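Local coordinates for apicoplast TIC22, putative (Plasmodium falciparum 3D7, PDB 4E6Z), which acts as an essential chaperone in the import of proteins into the apicoplast, the relict plastid of the malaria parasite, at residues S88-Q93 / M122-N127; Y101-P106 / E110-D115. All blocks are in the same frame, centred on the assembly; numbering follows the deposited sequence.

Contact 1 of 2, residues S88-Q93 / M122-N127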
ATOM      1  N   SER A  88     -18.455   7.340   4.391  1.00 56.53           N
ATOM      2  CA  SER A  88     -17.743   8.612   4.362  1.00 57.56           C
ATOM      3  C   SER A  88     -16.620   8.625   5.392  1.00 45.37           C
ATOM      4  O   SER A  88     -16.821   8.226   6.539  1.00 47.07           O
ATOM      5  CB  SER A  88     -18.700   9.778   4.601  1.00 58.27           C
ATOM      6  OG  SER A  88     -19.319  10.170   3.390  1.00 67.56           O
ATOM      7  N   PRO A  89     -15.430   9.088   4.978  1.00 40.85           N
ATOM      8  CA  PRO A  89     -14.230   9.125   5.820  1.00 44.81           C
ATOM      9  C   PRO A  89     -14.329  10.158   6.933  1.00 41.85           C
ATOM     10  O   PRO A  89     -15.014  11.166   6.789  1.00 51.68           O
ATOM     11  CB  PRO A  89     -13.125   9.548   4.841  1.00 43.39           C
ATOM     12  CG  PRO A  89     -13.702   9.346   3.474  1.00 46.68           C
ATOM     13  CD  PRO A  89     -15.161   9.573   3.616  1.00 41.68           C
ATOM     14  N   TYR A  90     -13.636   9.901   8.034  1.00 42.90           N
ATOM     15  CA  TYR A  90     -13.514  10.874   9.105  1.00 37.92           C
ATOM     16  C   TYR A  90     -12.356  11.826   8.842  1.00 42.59           C
ATOM     17  O   TYR A  90     -11.233  11.399   8.593  1.00 46.45           O
ATOM     18  CB  TYR A  90     -13.342  10.164  10.444  1.00 40.35           C
ATOM     19  CG  TYR A  90     -14.612   9.479  10.883  1.00 46.06           C
ATOM     20  CD1 TYR A  90     -15.581  10.171  11.600  1.00 46.07           C
ATOM     21  CD2 TYR A  90     -14.859   8.154  10.553  1.00 48.68           C
ATOM     22  CE1 TYR A  90     -16.764   9.554  11.988  1.00 52.75           C
ATOM     23  CE2 TYR A  90     -16.032   7.527  10.944  1.00 49.50           C
ATOM     24  CZ  TYR A  90     -16.981   8.230  11.656  1.00 49.72           C
ATOM     25  OH  TYR A  90     -18.144   7.604  12.042  1.00 50.43           O
ATOM     26  N   ILE A  91     -12.640  13.122   8.877  1.00 57.77           N
ATOM     27  CA  ILE A  91     -11.622  14.129   8.625  1.00 59.75           C
ATOM     28  C   ILE A  91     -11.007  14.598   9.933  1.00 63.55           C
ATOM     29  O   ILE A  91     -11.712  14.810  10.917  1.00 65.55           O
ATOM     30  CB  ILE A  91     -12.207  15.352   7.905  1.00 69.07           C
ATOM     31  CG1 ILE A  91     -12.870  14.932   6.591  1.00 73.31           C
ATOM     32  CG2 ILE A  91     -11.119  16.379   7.654  1.00 68.64           C
ATOM     33  CD1 ILE A  91     -13.627  16.052   5.911  1.00 81.83           C
ATOM     34  N   PHE A  92      -9.689  14.757   9.939  1.00 59.26           N
ATOM     35  CA  PHE A  92      -8.991  15.265  11.114  1.00 65.03           C
ATOM     36  C   PHE A  92      -8.231  16.531  10.772  1.00 74.39           C
ATOM     37  O   PHE A  92      -7.716  16.678   9.666  1.00 75.10           O
ATOM     38  CB  PHE A  92      -8.053  14.203  11.690  1.00 57.93           C
ATOM     39  CG  PHE A  92      -8.772  13.003  12.222  1.00 54.90           C
ATOM     40  CD1 PHE A  92      -9.250  12.987  13.522  1.00 54.70           C
ATOM     41  CD2 PHE A  92      -8.995  11.901  11.416  1.00 48.73           C
ATOM     42  CE1 PHE A  92      -9.927  11.890  14.011  1.00 54.68           C
ATOM     43  CE2 PHE A  92      -9.667  10.803  11.901  1.00 53.13           C
ATOM     44  CZ  PHE A  92     -10.140  10.800  13.200  1.00 46.19           C
ATOM     45  N   GLN A  93      -8.181  17.453  11.724  1.00 89.00           N
ATOM     46  CA  GLN A  93      -7.473  18.703  11.521  1.00 94.52           C
ATOM     47  C   GLN A  93      -5.990  18.509  11.798  1.00 93.98           C
ATOM     48  O   GLN A  93      -5.585  18.301  12.941  1.00 92.21           O
ATOM     49  CB  GLN A  93      -8.044  19.796  12.428  1.00 98.31           C
ATOM     50  CG  GLN A  93      -8.268  21.125  11.725  1.00104.44           C
ATOM     51  CD  GLN A  93      -9.295  21.026  10.616  1.00112.61           C
ATOM     52  OE1 GLN A  93      -9.085  21.528   9.510  1.00115.93           O
ATOM     53  NE2 GLN A  93     -10.415  20.368  10.901  1.00114.28           N
HETATM   54  N   MSE A 122     -18.149   7.024  22.826  1.00 74.68           N
HETATM   55  CA  MSE A 122     -19.458   7.654  22.724  1.00 82.25           C
HETATM   56  C   MSE A 122     -19.742   8.080  21.289  1.00 79.10           C
HETATM   57  O   MSE A 122     -20.837   7.859  20.761  1.00 75.09           O
HETATM   58  CB  MSE A 122     -19.543   8.863  23.662  1.00 84.17           C
HETATM   59  CG  MSE A 122     -19.584   8.499  25.135  1.00 94.54           C
HETATM   60 SE   MSE A 122     -21.271   7.656  25.626  1.00210.44          SE
HETATM   61  CE  MSE A 122     -20.717   6.824  27.300  1.00144.86           C
ATOM     62  N   LYS A 123     -18.747   8.692  20.659  1.00 67.75           N
ATOM     63  CA  LYS A 123     -18.915   9.223  19.311  1.00 69.34           C
ATOM     64  C   LYS A 123     -18.818   8.159  18.223  1.00 63.29           C
ATOM     65  O   LYS A 123     -19.458   8.276  17.178  1.00 70.15           O
ATOM     66  CB  LYS A 123     -17.884  10.321  19.038  1.00 65.32           C
ATOM     67  CG  LYS A 123     -17.957  10.904  17.641  1.00 64.15           C
ATOM     68  CD  LYS A 123     -16.848  11.914  17.419  1.00 73.17           C
ATOM     69  CE  LYS A 123     -16.935  12.536  16.037  1.00 78.76           C
ATOM     70  NZ  LYS A 123     -15.797  13.469  15.799  1.00 83.90           N
ATOM     71  N   TYR A 124     -18.027   7.120  18.468  1.00 63.72           N
ATOM     72  CA  TYR A 124     -17.636   6.213  17.390  1.00 60.40           C
ATOM     73  C   TYR A 124     -18.189   4.792  17.471  1.00 70.13           C
ATOM     74  O   TYR A 124     -18.185   4.074  16.473  1.00 65.17           O
ATOM     75  CB  TYR A 124     -16.109   6.174  17.251  1.00 57.29           C
ATOM     76  CG  TYR A 124     -15.514   7.474  16.766  1.00 64.03           C
ATOM     77  CD1 TYR A 124     -15.817   7.969  15.504  1.00 66.69           C
ATOM     78  CD2 TYR A 124     -14.652   8.207  17.568  1.00 60.77           C
ATOM     79  CE1 TYR A 124     -15.278   9.156  15.056  1.00 65.98           C
ATOM     80  CE2 TYR A 124     -14.102   9.394  17.127  1.00 60.23           C
ATOM     81  CZ  TYR A 124     -14.423   9.865  15.871  1.00 66.63           C
ATOM     82  OH  TYR A 124     -13.881  11.048  15.427  1.00 73.67           O
ATOM     83  N   ASN A 125     -18.655   4.375  18.641  1.00 72.85           N
ATOM     84  CA  ASN A 125     -19.158   3.010  18.772  1.00 76.81           C
ATOM     85  C   ASN A 125     -20.389   2.748  17.909  1.00 75.04           C
ATOM     86  O   ASN A 125     -21.329   3.541  17.898  1.00 71.53           O
ATOM     87  CB  ASN A 125     -19.420   2.643  20.233  1.00 75.89           C
ATOM     88  CG  ASN A 125     -18.377   1.687  20.785  1.00 87.62           C
ATOM     89  OD1 ASN A 125     -18.120   0.627  20.209  1.00 88.71           O
ATOM     90  ND2 ASN A 125     -17.767   2.058  21.904  1.00 96.80           N
ATOM     91  N   GLY A 126     -20.359   1.639  17.174  1.00 45.69           N
ATOM     92  CA  GLY A 126     -21.452   1.262  16.295  1.00 41.72           C
ATOM     93  C   GLY A 126     -21.570   2.128  15.054  1.00 50.87           C
ATOM     94  O   GLY A 126     -22.450   1.913  14.219  1.00 57.44           O
ATOM     95  N   ASN A 127     -20.671   3.100  14.923  1.00 53.55           N
ATOM     96  CA  ASN A 127     -20.729   4.065  13.829  1.00 51.95           C
ATOM     97  C   ASN A 127     -19.526   4.027  12.889  1.00 48.27           C
ATOM     98  O   ASN A 127     -19.407   4.873  12.005  1.00 52.68           O
ATOM     99  CB  ASN A 127     -20.874   5.484  14.382  1.00 63.55           C
ATOM    100  CG  ASN A 127     -22.045   5.623  15.332  1.00 80.48           C
ATOM    101  OD1 ASN A 127     -23.127   5.086  15.089  1.00 85.78           O
ATOM    102  ND2 ASN A 127     -21.835   6.351  16.424  1.00 79.82           N
TER

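Contact 2 of 2, residues Y101-P106 / E110-D115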
ATOM      1  N   TYR A 101      -7.006   9.737   6.246  1.00 39.84           N
ATOM      2  CA  TYR A 101      -5.980   8.703   6.275  1.00 36.88           C
ATOM      3  C   TYR A 101      -6.327   7.502   5.405  1.00 38.50           C
ATOM      4  O   TYR A 101      -7.421   6.950   5.492  1.00 36.85           O
ATOM      5  CB  TYR A 101      -5.742   8.251   7.717  1.00 36.89           C
ATOM      6  CG  TYR A 101      -5.136   9.330   8.579  1.00 53.68           C
ATOM      7  CD1 TYR A 101      -3.765   9.536   8.601  1.00 57.05           C
ATOM      8  CD2 TYR A 101      -5.935  10.156   9.360  1.00 61.51           C
ATOM      9  CE1 TYR A 101      -3.203  10.529   9.381  1.00 67.17           C
ATOM     10  CE2 TYR A 101      -5.382  11.153  10.146  1.00 68.06           C
ATOM     11  CZ  TYR A 101      -4.014  11.335  10.150  1.00 72.55           C
ATOM     12  OH  TYR A 101      -3.451  12.319  10.927  1.00 82.24           O
HETATM   13  N   MSE A 102      -5.384   7.105   4.562  1.00 37.20           N
HETATM   14  CA  MSE A 102      -5.549   5.927   3.725  1.00 41.60           C
HETATM   15  C   MSE A 102      -4.432   4.935   4.026  1.00 38.54           C
HETATM   16  O   MSE A 102      -3.257   5.280   3.953  1.00 39.83           O
HETATM   17  CB  MSE A 102      -5.507   6.327   2.257  1.00 42.52           C
HETATM   18  CG  MSE A 102      -6.479   7.425   1.910  1.00 37.49           C
HETATM   19 SE   MSE A 102      -6.425   7.906   0.029  1.00 52.46          SE
HETATM   20  CE  MSE A 102      -4.551   8.440  -0.118  1.00 49.70           C
ATOM     21  N   PHE A 103      -4.800   3.710   4.383  1.00 40.33           N
ATOM     22  CA  PHE A 103      -3.822   2.715   4.812  1.00 29.70           C
ATOM     23  C   PHE A 103      -3.608   1.636   3.754  1.00 39.84           C
ATOM     24  O   PHE A 103      -4.564   1.126   3.169  1.00 35.90           O
ATOM     25  CB  PHE A 103      -4.256   2.070   6.131  1.00 29.87           C
ATOM     26  CG  PHE A 103      -4.417   3.048   7.262  1.00 36.19           C
ATOM     27  CD1 PHE A 103      -3.367   3.304   8.128  1.00 34.39           C
ATOM     28  CD2 PHE A 103      -5.623   3.714   7.458  1.00 32.22           C
ATOM     29  CE1 PHE A 103      -3.508   4.205   9.168  1.00 36.39           C
ATOM     30  CE2 PHE A 103      -5.774   4.617   8.502  1.00 41.76           C
ATOM     31  CZ  PHE A 103      -4.714   4.863   9.361  1.00 41.40           C
ATOM     32  N   LEU A 104      -2.348   1.292   3.511  1.00 40.14           N
ATOM     33  CA  LEU A 104      -2.028   0.198   2.600  1.00 34.87           C
ATOM     34  C   LEU A 104      -2.193  -1.143   3.305  1.00 36.15           C
ATOM     35  O   LEU A 104      -2.369  -2.176   2.658  1.00 41.23           O
ATOM     36  CB  LEU A 104      -0.613   0.354   2.039  1.00 26.31           C
ATOM     37  CG  LEU A 104      -0.509   1.317   0.853  1.00 34.57           C
ATOM     38  CD1 LEU A 104       0.902   1.868   0.697  1.00 37.29           C
ATOM     39  CD2 LEU A 104      -0.973   0.636  -0.430  1.00 34.64           C
ATOM     40  N   CYS A 105      -2.145  -1.115   4.635  1.00 39.07           N
ATOM     41  CA  CYS A 105      -2.329  -2.320   5.444  1.00 31.88           C
ATOM     42  C   CYS A 105      -3.589  -2.198   6.287  1.00 42.67           C
ATOM     43  O   CYS A 105      -3.733  -1.248   7.055  1.00 39.73           O
ATOM     44  CB  CYS A 105      -1.113  -2.568   6.342  1.00 30.86           C
ATOM     45  SG  CYS A 105      -1.293  -3.954   7.496  1.00 48.46           S
ATOM     46  N   PRO A 106      -4.506  -3.169   6.141  1.00 48.16           N
ATOM     47  CA  PRO A 106      -5.826  -3.117   6.781  1.00 43.59           C
ATOM     48  C   PRO A 106      -5.724  -3.177   8.301  1.00 39.62           C
ATOM     49  O   PRO A 106      -6.619  -2.699   8.994  1.00 44.97           O
ATOM     50  CB  PRO A 106      -6.518  -4.378   6.252  1.00 35.57           C
ATOM     51  CG  PRO A 106      -5.381  -5.310   5.923  1.00 40.74           C
ATOM     52  CD  PRO A 106      -4.301  -4.424   5.394  1.00 38.22           C
ATOM     53  N   GLU A 110      -7.407  -0.916  11.143  1.00 35.19           N
ATOM     54  CA  GLU A 110      -8.075  -1.495  12.301  1.00 40.95           C
ATOM     55  C   GLU A 110      -7.539  -0.888  13.593  1.00 45.18           C
ATOM     56  O   GLU A 110      -8.288  -0.652  14.536  1.00 48.14           O
ATOM     57  CB  GLU A 110      -7.886  -3.014  12.337  1.00 37.22           C
ATOM     58  CG  GLU A 110      -8.895  -3.800  11.523  1.00 50.46           C
ATOM     59  CD  GLU A 110      -8.879  -5.276  11.868  1.00 61.64           C
ATOM     60  OE1 GLU A 110      -8.050  -5.675  12.709  1.00 63.84           O
ATOM     61  OE2 GLU A 110      -9.696  -6.035  11.306  1.00 67.81           O
ATOM     62  N   ASN A 111      -6.233  -0.653  13.634  1.00 45.40           N
ATOM     63  CA  ASN A 111      -5.610  -0.068  14.809  1.00 45.93           C
ATOM     64  C   ASN A 111      -6.116   1.343  15.079  1.00 39.93           C
ATOM     65  O   ASN A 111      -6.330   1.717  16.225  1.00 46.25           O
ATOM     66  CB  ASN A 111      -4.086  -0.053  14.671  1.00 45.76           C
ATOM     67  CG  ASN A 111      -3.415   0.745  15.773  1.00 56.27           C
ATOM     68  OD1 ASN A 111      -3.463   0.372  16.946  1.00 68.11           O
ATOM     69  ND2 ASN A 111      -2.801   1.863  15.402  1.00 53.23           N
HETATM   70  N   MSE A 112      -6.285   2.133  14.022  1.00 38.95           N
HETATM   71  CA  MSE A 112      -6.768   3.497  14.189  1.00 45.27           C
HETATM   72  C   MSE A 112      -8.234   3.502  14.604  1.00 44.67           C
HETATM   73  O   MSE A 112      -8.633   4.268  15.480  1.00 47.94           O
HETATM   74  CB  MSE A 112      -6.575   4.318  12.919  1.00 47.00           C
HETATM   75  CG  MSE A 112      -6.853   5.796  13.128  1.00 49.64           C
HETATM   76 SE   MSE A 112      -6.913   6.855  11.493  1.00 60.92          SE
HETATM   77  CE  MSE A 112      -8.403   5.981  10.628  1.00 59.22           C
ATOM     78  N   LEU A 113      -9.025   2.641  13.971  1.00 41.44           N
ATOM     79  CA  LEU A 113     -10.413   2.450  14.359  1.00 45.85           C
ATOM     80  C   LEU A 113     -10.494   2.083  15.841  1.00 42.49           C
ATOM     81  O   LEU A 113     -11.308   2.626  16.586  1.00 42.96           O
ATOM     82  CB  LEU A 113     -11.064   1.361  13.503  1.00 37.55           C
ATOM     83  CG  LEU A 113     -12.508   0.963  13.837  1.00 43.21           C
ATOM     84  CD1 LEU A 113     -13.263   0.533  12.576  1.00 41.14           C
ATOM     85  CD2 LEU A 113     -12.548  -0.136  14.885  1.00 43.03           C
ATOM     86  N   ASN A 114      -9.644   1.155  16.264  1.00 45.84           N
ATOM     87  CA  ASN A 114      -9.604   0.748  17.663  1.00 48.90           C
ATOM     88  C   ASN A 114      -9.259   1.906  18.599  1.00 44.70           C
ATOM     89  O   ASN A 114      -9.804   2.003  19.697  1.00 48.53           O
ATOM     90  CB  ASN A 114      -8.629  -0.415  17.858  1.00 50.81           C
ATOM     91  CG  ASN A 114      -9.139  -1.711  17.253  1.00 56.58           C
ATOM     92  OD1 ASN A 114     -10.338  -1.880  17.040  1.00 61.06           O
ATOM     93  ND2 ASN A 114      -8.229  -2.637  16.984  1.00 62.46           N
ATOM     94  N   ASP A 115      -8.360   2.783  18.158  1.00 41.65           N
ATOM     95  CA  ASP A 115      -7.986   3.957  18.944  1.00 43.81           C
ATOM     96  C   ASP A 115      -9.146   4.944  19.054  1.00 36.49           C
ATOM     97  O   ASP A 115      -9.321   5.605  20.075  1.00 41.12           O
ATOM     98  CB  ASP A 115      -6.776   4.657  18.324  1.00 41.62           C
ATOM     99  CG  ASP A 115      -5.460   3.971  18.666  1.00 55.87           C
ATOM    100  OD1 ASP A 115      -5.459   3.073  19.536  1.00 52.82           O
ATOM    101  OD2 ASP A 115      -4.429   4.338  18.062  1.00 53.75           O
TER

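Contact 1 of 2, residues S88-Q93 / M122-N127
Tyr-90 and Tyr-124 meet as a T-shaped (edge-to-face) pair, the edge of Tyr-124 pointing at one face of Tyr-90 with ring centroids 5.1 Å apart and planes at 81°. The approach is tightest where CE1 of Tyr-124 comes to 3.4 Å from CE1 of Tyr-90. Tyrosine suits the position of residue 90 because it is long enough for its ring to pack while its phenol reaches further: with CG anti to the carbonyl carbon (chi1 -71°), the ring extends toward the 122-127 segment and OH donates a hydrogen bond to the backbone O of Asn-127, 3.0 Å away, from well above the carbonyl plane.

That carbonyl belongs to a type II beta turn, Tyr-124 to Asn-127, which leads the chain out of helix 121-124. Gly-126 fits the turn through its positive phi, and the amide ND2 of Asn-127 reaches back to O of Lys-123 (3.2 Å), tying the turn to the last helical residues.

Packing is looser on the side of Phe-92, whose CE1 stays 4.3 Å from OH of Tyr-124; both side chains also touch Met-116 of helix 106-119. Toward solvent, the exposed Lys-123 lays its extended aliphatic chain over a face of the Tyr-124 ring, CD toward the rim, and carries NZ to within 3.1 Å of the Tyr-124 OH, a hydrogen bond at the outer end of the phenol.

Contact 2 of 2, residues Y101-P106 / E110-D115
The rings of Phe-103 and Tyr-101 receive the selenomethionine Met-112 in different ways. Its SE and CE lie at the edge of Phe-103, with CE 3.6 Å from CE2 and SE 84° off the ring normal, whereas Tyr-101 is approached obliquely, SE standing 4.7 Å from the ring centroid. Met-112 crosses both side chains at about a right angle. Its CG is anti to the backbone N (chi1 -171°), which carries the chain out from the helix, and the bend at chi3 turns the methyl so that SE and CE can both follow the Phe-103 rim. A long, flexible, polarisable side chain suits a place where one residue must touch two rings at once.

The hydroxyl of Tyr-101, at the polar end of the ring, is hydrogen-bonded to Glu-94. At the start of the helix, N of Glu-110 donates to O of Pro-106 at 2.9 Å, an i to i+4 bond of the first helical turn. Proline fits there, since its missing N-H costs nothing at a helix start, and Cys-105 is the N-cap. The Glu-110 carboxylate is engaged by Tyr-266 and Lys-269. Met-aromatic contacts thus join helix 106-119 to strand 97-103, the packing of a beta-alpha unit in which the helix folds back on the strand before it.

Overall arrangement
Contacts 1 and 2 lie on the same side of the chain's centre, their own centres about 13 Å apart, and contact 1 is the more peripheral. Along the chain the order is 88-93, 101-106, 110-115, 122-127, so that contact 2 falls wholly within the span that contact 1 brackets. Strands 92-94 and 97-103 are antiparallel neighbours in one mixed sheet. Contact 2 packs strand 97-103 on helix 106-119, while contact 1 joins the approach to strand 92-94 to the end of helix 121-124 and the turn after it. Through Phe-92, whose CD2 lies 3.9 Å from CE2 of Tyr-101, the aromatic side chains of the two contacts are linked. Bound glycerol, probably from the crystallisation liquor, lies beside both and may mark a pocket.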